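DNA-binding protein reb1 (Schizosaccharomyces pombe, PDB 5EYB) binds specific DNA sites in the ribosomal RNA enhancer and promoter and upstream of many genes, and takes part in terminating transcription by RNA polymerase I. Local coordinates at residues D179-L182 with R183-V186; C207-R210 with W211-V214. One frame throughout, in Å; residues are numbered along the deposited sequence.

Contact 1 (D179-L182 with R183-V186); sequences DEEL and RKNV
Glu180 and Arg183 form a salt bridge one turn apart on helix 176-189, the first helix of a Myb-type helix-turn-helix repeat. The two side chains lie alongside each other and point the same way. NE and NH2 of Arg183 converge on the single oxygen Glu180 OE2 at the guanidinium edge, NE through a weak hydrogen bond of 2.9 Å; the modelled NH2 approach is shorter than expected and its exact length doubtful, though the pairing of charges stands. The carboxylate is turned 46° from the guanidinium plane, so the two groups do not meet as a coplanar oxygen-for-nitrogen pair. Glu180 CB points away from 183-186, and a bend at chi2 (68°) brings the carboxylate round to Arg183.

A second acid-base pair, Glu181 with Lys184, is looser. Glu181 OE1 lies 3.9 Å from Lys184 NZ, a long salt bridge, and a water fills the step by donating to OE1 and accepting from NZ. Another water joins Glu181 OE2 to Asn185 ND2, and the carboxylate and amide planes stand almost perpendicular, 81° apart. Both carboxylate oxygens of Glu181 thus reach the following turn through water.

Beneath these side chains run the i to i+4 backbone bonds of a regular alpha-helix, including Lys184 N to Glu180 O at 3.0 Å. The apolar face belongs to Leu182 and Val186, which turn to the repeat's interior: Leu182 packs on Ile196 and Met200, and Val186 on Trp193 and Ile196. Within the helix these two side chains only graze each other, with Leu182 CD1 4.3 Å from Val186 CG2.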
loop_
_atom_site.group_PDB
_atom_site.type_symbol
_atom_site.label_atom_id
_atom_site.label_comp_id
_atom_site.label_asym_id
_atom_site.label_seq_id
_atom_site.Cartn_x
_atom_site.Cartn_y
_atom_site.Cartn_z
ATOM N N ASP A 179 -10.021 -19.598 -0.904
ATOM C CA ASP A 179 -9.179 -19.176 -2.021
ATOM C C ASP A 179 -9.379 -20.098 -3.213
ATOM O O ASP A 179 -9.424 -19.658 -4.361
ATOM C CB ASP A 179 -7.703 -19.164 -1.619
ATOM C CG ASP A 179 -7.305 -17.895 -0.896
ATOM O OD1 ASP A 179 -7.988 -16.866 -1.079
ATOM O OD2 ASP A 179 -6.301 -17.923 -0.153
ATOM N N GLU A 180 -9.500 -21.388 -2.920
ATOM C CA GLU A 180 -9.680 -22.405 -3.944
ATOM C C GLU A 180 -11.067 -22.319 -4.568
ATOM O O GLU A 180 -11.220 -22.446 -5.786
ATOM C CB GLU A 180 -9.451 -23.798 -3.351
ATOM C CG GLU A 180 -9.487 -24.925 -4.368
ATOM C CD GLU A 180 -8.321 -24.883 -5.341
ATOM O OE1 GLU A 180 -7.340 -24.156 -5.074
ATOM O OE2 GLU A 180 -8.388 -25.582 -6.373
ATOM N N GLU A 181 -12.073 -22.105 -3.725
ATOM C CA GLU A 181 -13.448 -21.981 -4.190
ATOM C C GLU A 181 -13.577 -20.804 -5.144
ATOM O O GLU A 181 -14.317 -20.859 -6.125
ATOM C CB GLU A 181 -14.403 -21.808 -3.009
ATOM C CG GLU A 181 -15.869 -21.824 -3.400
ATOM C CD GLU A 181 -16.354 -23.210 -3.789
ATOM O OE1 GLU A 181 -15.651 -24.197 -3.482
ATOM O OE2 GLU A 181 -17.440 -23.315 -4.400
ATOM N N LEU A 182 -12.842 -19.738 -4.847
ATOM C CA LEU A 182 -12.816 -18.571 -5.709
ATOM C C LEU A 182 -12.215 -18.918 -7.063
ATOM O O LEU A 182 -12.770 -18.566 -8.104
ATOM C CB LEU A 182 -12.024 -17.438 -5.060
ATOM C CG LEU A 182 -11.807 -16.221 -5.960
ATOM C CD1 LEU A 182 -13.123 -15.513 -6.229
ATOM C CD2 LEU A 182 -10.787 -15.272 -5.354
ATOM N N ARG A 183 -11.081 -19.611 -7.035
ATOM C CA ARG A 183 -10.391 -20.027 -8.254
ATOM C C ARG A 183 -11.308 -20.810 -9.186
ATOM O O ARG A 183 -11.406 -20.506 -10.373
ATOM C CB ARG A 183 -9.166 -20.878 -7.912
ATOM C CG ARG A 183 -8.310 -21.245 -9.114
ATOM C CD ARG A 183 -7.254 -22.277 -8.753
ATOM N NE ARG A 183 -7.853 -23.547 -8.345
ATOM C CZ ARG A 183 -8.336 -24.454 -9.189
ATOM N NH1 ARG A 183 -8.300 -24.238 -10.498
ATOM N NH2 ARG A 183 -8.862 -25.578 -8.725
ATOM N N LYS A 184 -11.981 -21.814 -8.633
ATOM C CA LYS A 184 -12.868 -22.670 -9.409
ATOM C C LYS A 184 -14.049 -21.898 -9.984
ATOM O O LYS A 184 -14.531 -22.209 -11.073
ATOM C CB LYS A 184 -13.363 -23.836 -8.548
ATOM C CG LYS A 184 -12.281 -24.855 -8.237
ATOM C CD LYS A 184 -12.808 -26.020 -7.421
ATOM C CE LYS A 184 -13.119 -25.613 -5.992
ATOM N NZ LYS A 184 -13.273 -26.806 -5.112
ATOM N N ASN A 185 -14.514 -20.895 -9.249
ATOM C CA ASN A 185 -15.589 -20.040 -9.736
ATOM C C ASN A 185 -15.138 -19.200 -10.926
ATOM O O ASN A 185 -15.900 -18.986 -11.872
ATOM C CB ASN A 185 -16.103 -19.137 -8.617
ATOM C CG ASN A 185 -17.235 -19.770 -7.835
ATOM O OD1 ASN A 185 -18.173 -20.317 -8.414
ATOM N ND2 ASN A 185 -17.154 -19.704 -6.512
ATOM N N VAL A 186 -13.896 -18.731 -10.876
ATOM C CA VAL A 186 -13.334 -17.961 -11.978
ATOM C C VAL A 186 -13.099 -18.871 -13.186
ATOM O O VAL A 186 -13.291 -18.457 -14.332
ATOM C CB VAL A 186 -12.020 -17.261 -11.570
ATOM C CG1 VAL A 186 -11.446 -16.467 -12.727
ATOM C CG2 VAL A 186 -12.263 -16.345 -10.380
HETATM O O HOH W 1 -19.070 -21.468 -4.892
HETATM O O HOH W 2 -13.196 -25.711 -2.729
#

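Contact 2 (C207-R210 with W211-V214); sequences CRDR and WRDV. With nucleotides of chain B; nucleotides of chain C.
Helix 204-215 is the recognition helix of a Myb-type helix-turn-helix repeat, and one turn of it places Arg208 and Arg212 together in the DNA major groove. Their guanidinium groups lie flat on each other, centres 3.4 Å apart and planes 23° apart. Two like charges can probably share this space because each is spent on a guanine and on nearby acids. Arg208 reads DG12 of chain B with both terminal nitrogens, NH1 to N7 at 2.9 Å and NH2 to O6 at 3.1 Å. Arg212 does the same one base on, its NH2 giving 2.8 Å to O6 of DG13 of chain B while NH1 reaches N7.

Asp209 lies against both arginines. NE and NH2 of Arg208 both donate, side-on, to Asp209 OD1, which lies nearly in the guanidinium plane, with NH2 at 2.8 Å. The same oxygen lies well out of the plane of Arg212, so that salt bridge is one of charge alone. Asp209 OD2 accepts a hydrogen bond from N4 of DC15 of chain C, on the other strand. Bends at chi2 (-78°) and chi3 (-50°) carry Arg208 back over Arg212 and beside this carboxylate. A methionine in place of Arg208 would probably leave N7 and O6 of DG12 without their donors and strip Arg212 of its stacking partner.

Farther along the helix, where the turn widens to a pi-type one, Asp213 pairs with Arg265. On the face turned from the DNA, Val214 lies against the guanidinium of Arg210, whose salt-bridge partner is Asp179, with Val214 CG2 4.0 Å above one face of the group, offset toward its rim.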
loop_
_atom_site.group_PDB
_atom_site.type_symbol
_atom_site.label_atom_id
_atom_site.label_comp_id
_atom_site.label_asym_id
_atom_site.label_seq_id
_atom_site.Cartn_x
_atom_site.Cartn_y
_atom_site.Cartn_z
ATOM N N CYS A 207 -13.578 -10.073 -4.156
ATOM C CA CYS A 207 -13.320 -11.268 -4.944
ATOM C C CYS A 207 -12.300 -10.971 -6.029
ATOM O O CYS A 207 -11.381 -11.757 -6.259
ATOM C CB CYS A 207 -14.611 -11.809 -5.560
ATOM S SG CYS A 207 -15.780 -12.487 -4.360
ATOM N N ARG A 208 -12.466 -9.831 -6.693
ATOM C CA ARG A 208 -11.520 -9.391 -7.712
ATOM C C ARG A 208 -10.138 -9.236 -7.098
ATOM O O ARG A 208 -9.154 -9.751 -7.634
ATOM C CB ARG A 208 -11.972 -8.068 -8.346
ATOM C CG ARG A 208 -11.329 -7.730 -9.701
ATOM C CD ARG A 208 -9.901 -7.185 -9.582
ATOM N NE ARG A 208 -9.793 -6.099 -8.609
ATOM C CZ ARG A 208 -9.751 -4.806 -8.925
ATOM N NH1 ARG A 208 -9.803 -4.428 -10.196
ATOM N NH2 ARG A 208 -9.651 -3.892 -7.972
ATOM N N ASP A 209 -10.068 -8.524 -5.977
ATOM C CA ASP A 209 -8.787 -8.243 -5.339
ATOM C C ASP A 209 -8.083 -9.531 -4.913
ATOM O O ASP A 209 -6.882 -9.690 -5.147
ATOM C CB ASP A 209 -8.973 -7.310 -4.138
ATOM C CG ASP A 209 -9.505 -5.937 -4.534
ATOM O OD1 ASP A 209 -9.324 -5.530 -5.703
ATOM O OD2 ASP A 209 -10.102 -5.262 -3.669
ATOM N N ARG A 210 -8.830 -10.452 -4.308
ATOM C CA ARG A 210 -8.271 -11.743 -3.913
ATOM C C ARG A 210 -7.715 -12.490 -5.111
ATOM O O ARG A 210 -6.657 -13.106 -5.029
ATOM C CB ARG A 210 -9.313 -12.607 -3.218
ATOM C CG ARG A 210 -8.969 -12.919 -1.783
ATOM C CD ARG A 210 -7.672 -13.699 -1.649
ATOM N NE ARG A 210 -7.068 -13.475 -0.338
ATOM C CZ ARG A 210 -6.111 -14.228 0.192
ATOM N NH1 ARG A 210 -5.646 -15.279 -0.466
ATOM N NH2 ARG A 210 -5.625 -13.936 1.390
ATOM N N TRP A 211 -8.434 -12.429 -6.226
ATOM C CA TRP A 211 -7.993 -13.088 -7.448
ATOM C C TRP A 211 -6.789 -12.379 -8.072
ATOM O O TRP A 211 -5.738 -12.988 -8.262
ATOM C CB TRP A 211 -9.138 -13.170 -8.464
ATOM C CG TRP A 211 -8.704 -13.698 -9.800
ATOM C CD1 TRP A 211 -8.382 -12.965 -10.907
ATOM C CD2 TRP A 211 -8.529 -15.072 -10.165
ATOM N NE1 TRP A 211 -8.024 -13.798 -11.938
ATOM C CE2 TRP A 211 -8.106 -15.096 -11.509
ATOM C CE3 TRP A 211 -8.693 -16.283 -9.487
ATOM C CZ2 TRP A 211 -7.845 -16.283 -12.187
ATOM C CZ3 TRP A 211 -8.432 -17.462 -10.162
ATOM C CH2 TRP A 211 -8.014 -17.453 -11.498
ATOM N N ARG A 212 -6.946 -11.092 -8.378
ATOM C CA ARG A 212 -5.904 -10.336 -9.071
ATOM C C ARG A 212 -4.579 -10.292 -8.312
ATOM O O ARG A 212 -3.511 -10.406 -8.912
ATOM C CB ARG A 212 -6.370 -8.904 -9.341
ATOM C CG ARG A 212 -5.309 -8.040 -10.020
ATOM C CD ARG A 212 -5.727 -6.588 -10.098
ATOM N NE ARG A 212 -5.956 -6.017 -8.775
ATOM C CZ ARG A 212 -6.404 -4.783 -8.564
ATOM N NH1 ARG A 212 -6.672 -3.988 -9.591
ATOM N NH2 ARG A 212 -6.590 -4.345 -7.324
ATOM N N ASP A 213 -4.648 -10.134 -6.995
ATOM C CA ASP A 213 -3.443 -9.891 -6.213
ATOM C C ASP A 213 -2.907 -11.116 -5.469
ATOM O O ASP A 213 -1.821 -11.061 -4.898
ATOM C CB ASP A 213 -3.693 -8.758 -5.212
ATOM C CG ASP A 213 -3.858 -7.409 -5.890
ATOM O OD1 ASP A 213 -3.118 -7.137 -6.858
ATOM O OD2 ASP A 213 -4.729 -6.622 -5.458
ATOM N N VAL A 214 -3.653 -12.216 -5.463
ATOM C CA VAL A 214 -3.199 -13.406 -4.746
ATOM C C VAL A 214 -3.416 -14.715 -5.507
ATOM O O VAL A 214 -2.457 -15.401 -5.860
ATOM C CB VAL A 214 -3.893 -13.546 -3.374
ATOM C CG1 VAL A 214 -3.447 -14.831 -2.698
ATOM C CG2 VAL A 214 -3.597 -12.347 -2.484
ATOM P P DG B 12 -7.113 -3.487 -17.160
ATOM O OP1 DG B 12 -6.495 -3.346 -18.497
ATOM O OP2 DG B 12 -6.727 -4.609 -16.277
ATOM O "O5'" DG B 12 -6.891 -2.150 -16.314
ATOM C "C5'" DG B 12 -7.460 -0.930 -16.762
ATOM C "C4'" DG B 12 -7.204 0.181 -15.764
ATOM O "O4'" DG B 12 -8.135 0.074 -14.664
ATOM C "C3'" DG B 12 -5.800 0.191 -15.142
ATOM O "O3'" DG B 12 -5.199 1.469 -15.340
ATOM C "C2'" DG B 12 -6.050 -0.096 -13.656
ATOM C "C1'" DG B 12 -7.469 0.412 -13.476
ATOM N N9 DG B 12 -8.180 -0.204 -12.363
ATOM C C8 DG B 12 -8.507 -1.531 -12.224
ATOM N N7 DG B 12 -9.154 -1.793 -11.124
ATOM C C5 DG B 12 -9.268 -0.560 -10.495
ATOM C C6 DG B 12 -9.873 -0.219 -9.265
ATOM O O6 DG B 12 -10.447 -0.963 -8.462
ATOM N N1 DG B 12 -9.768 1.141 -8.999
ATOM C C2 DG B 12 -9.154 2.057 -9.816
ATOM N N2 DG B 12 -9.153 3.324 -9.387
ATOM N N3 DG B 12 -8.581 1.752 -10.972
ATOM C C4 DG B 12 -8.676 0.429 -11.246
ATOM P P DG B 13 -3.702 1.755 -14.842
ATOM O OP1 DG B 13 -3.182 2.848 -15.690
ATOM O OP2 DG B 13 -2.979 0.467 -14.767
ATOM O "O5'" DG B 13 -3.893 2.286 -13.344
ATOM C "C5'" DG B 13 -4.804 3.344 -13.085
ATOM C "C4'" DG B 13 -4.869 3.653 -11.602
ATOM O "O4'" DG B 13 -5.717 2.695 -10.944
ATOM C "C3'" DG B 13 -3.529 3.597 -10.867
ATOM O "O3'" DG B 13 -3.125 4.908 -10.527
ATOM C "C2'" DG B 13 -3.806 2.747 -9.612
ATOM C "C1'" DG B 13 -5.327 2.620 -9.605
ATOM N N9 DG B 13 -5.803 1.354 -9.058
ATOM C C8 DG B 13 -5.748 0.120 -9.662
ATOM N N7 DG B 13 -6.250 -0.837 -8.936
ATOM C C5 DG B 13 -6.669 -0.198 -7.774
ATOM C C6 DG B 13 -7.291 -0.725 -6.618
ATOM O O6 DG B 13 -7.607 -1.898 -6.383
ATOM N N1 DG B 13 -7.547 0.262 -5.674
ATOM C C2 DG B 13 -7.242 1.592 -5.824
ATOM N N2 DG B 13 -7.567 2.388 -4.803
ATOM N N3 DG B 13 -6.658 2.102 -6.902
ATOM C C4 DG B 13 -6.401 1.150 -7.834
ATOM P P DC C 15 -12.760 -0.645 3.487
ATOM O OP1 DC C 15 -13.602 -0.118 4.584
ATOM O OP2 DC C 15 -13.162 -1.868 2.750
ATOM O "O5'" DC C 15 -12.546 0.493 2.389
ATOM C "C5'" DC C 15 -11.818 1.660 2.716
ATOM C "C4'" DC C 15 -11.319 2.345 1.467
ATOM O "O4'" DC C 15 -10.407 1.477 0.787
ATOM C "C3'" DC C 15 -12.395 2.663 0.442
ATOM O "O3'" DC C 15 -12.867 3.989 0.655
ATOM C "C2'" DC C 15 -11.670 2.529 -0.906
ATOM C "C1'" DC C 15 -10.328 1.881 -0.553
ATOM N N1 DC C 15 -10.008 0.690 -1.380
ATOM C C2 DC C 15 -9.175 0.826 -2.492
ATOM O O2 DC C 15 -8.718 1.940 -2.770
ATOM N N3 DC C 15 -8.891 -0.273 -3.238
ATOM C C4 DC C 15 -9.404 -1.455 -2.903
ATOM N N4 DC C 15 -9.096 -2.509 -3.666
ATOM C C5 DC C 15 -10.255 -1.610 -1.772
ATOM C C6 DC C 15 -10.529 -0.521 -1.048
#

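Contacts 1 and 2 occupy the first and third helices of the same Myb-type repeat, their centres about 10 Å apart, and illustrate how a small helical domain divides its labour. The residues of 207-214 that bind bases lie on one face of the recognition helix, while its other face rests on 179-186. A salt bridge joins the two, Asp179 OD2 to Arg210 NH1 at 2.7 Å. Beside it Leu182 CD2 packs against Arg210 CB at 3.7 Å, and Val186 CG1 meets Trp211 CZ2 at 3.6 Å. Contact 1 itself stays about 9 Å from the nucleic acid at its nearest atom, so it does not touch the DNA; its link to the base-reading residues runs through helix 204-215.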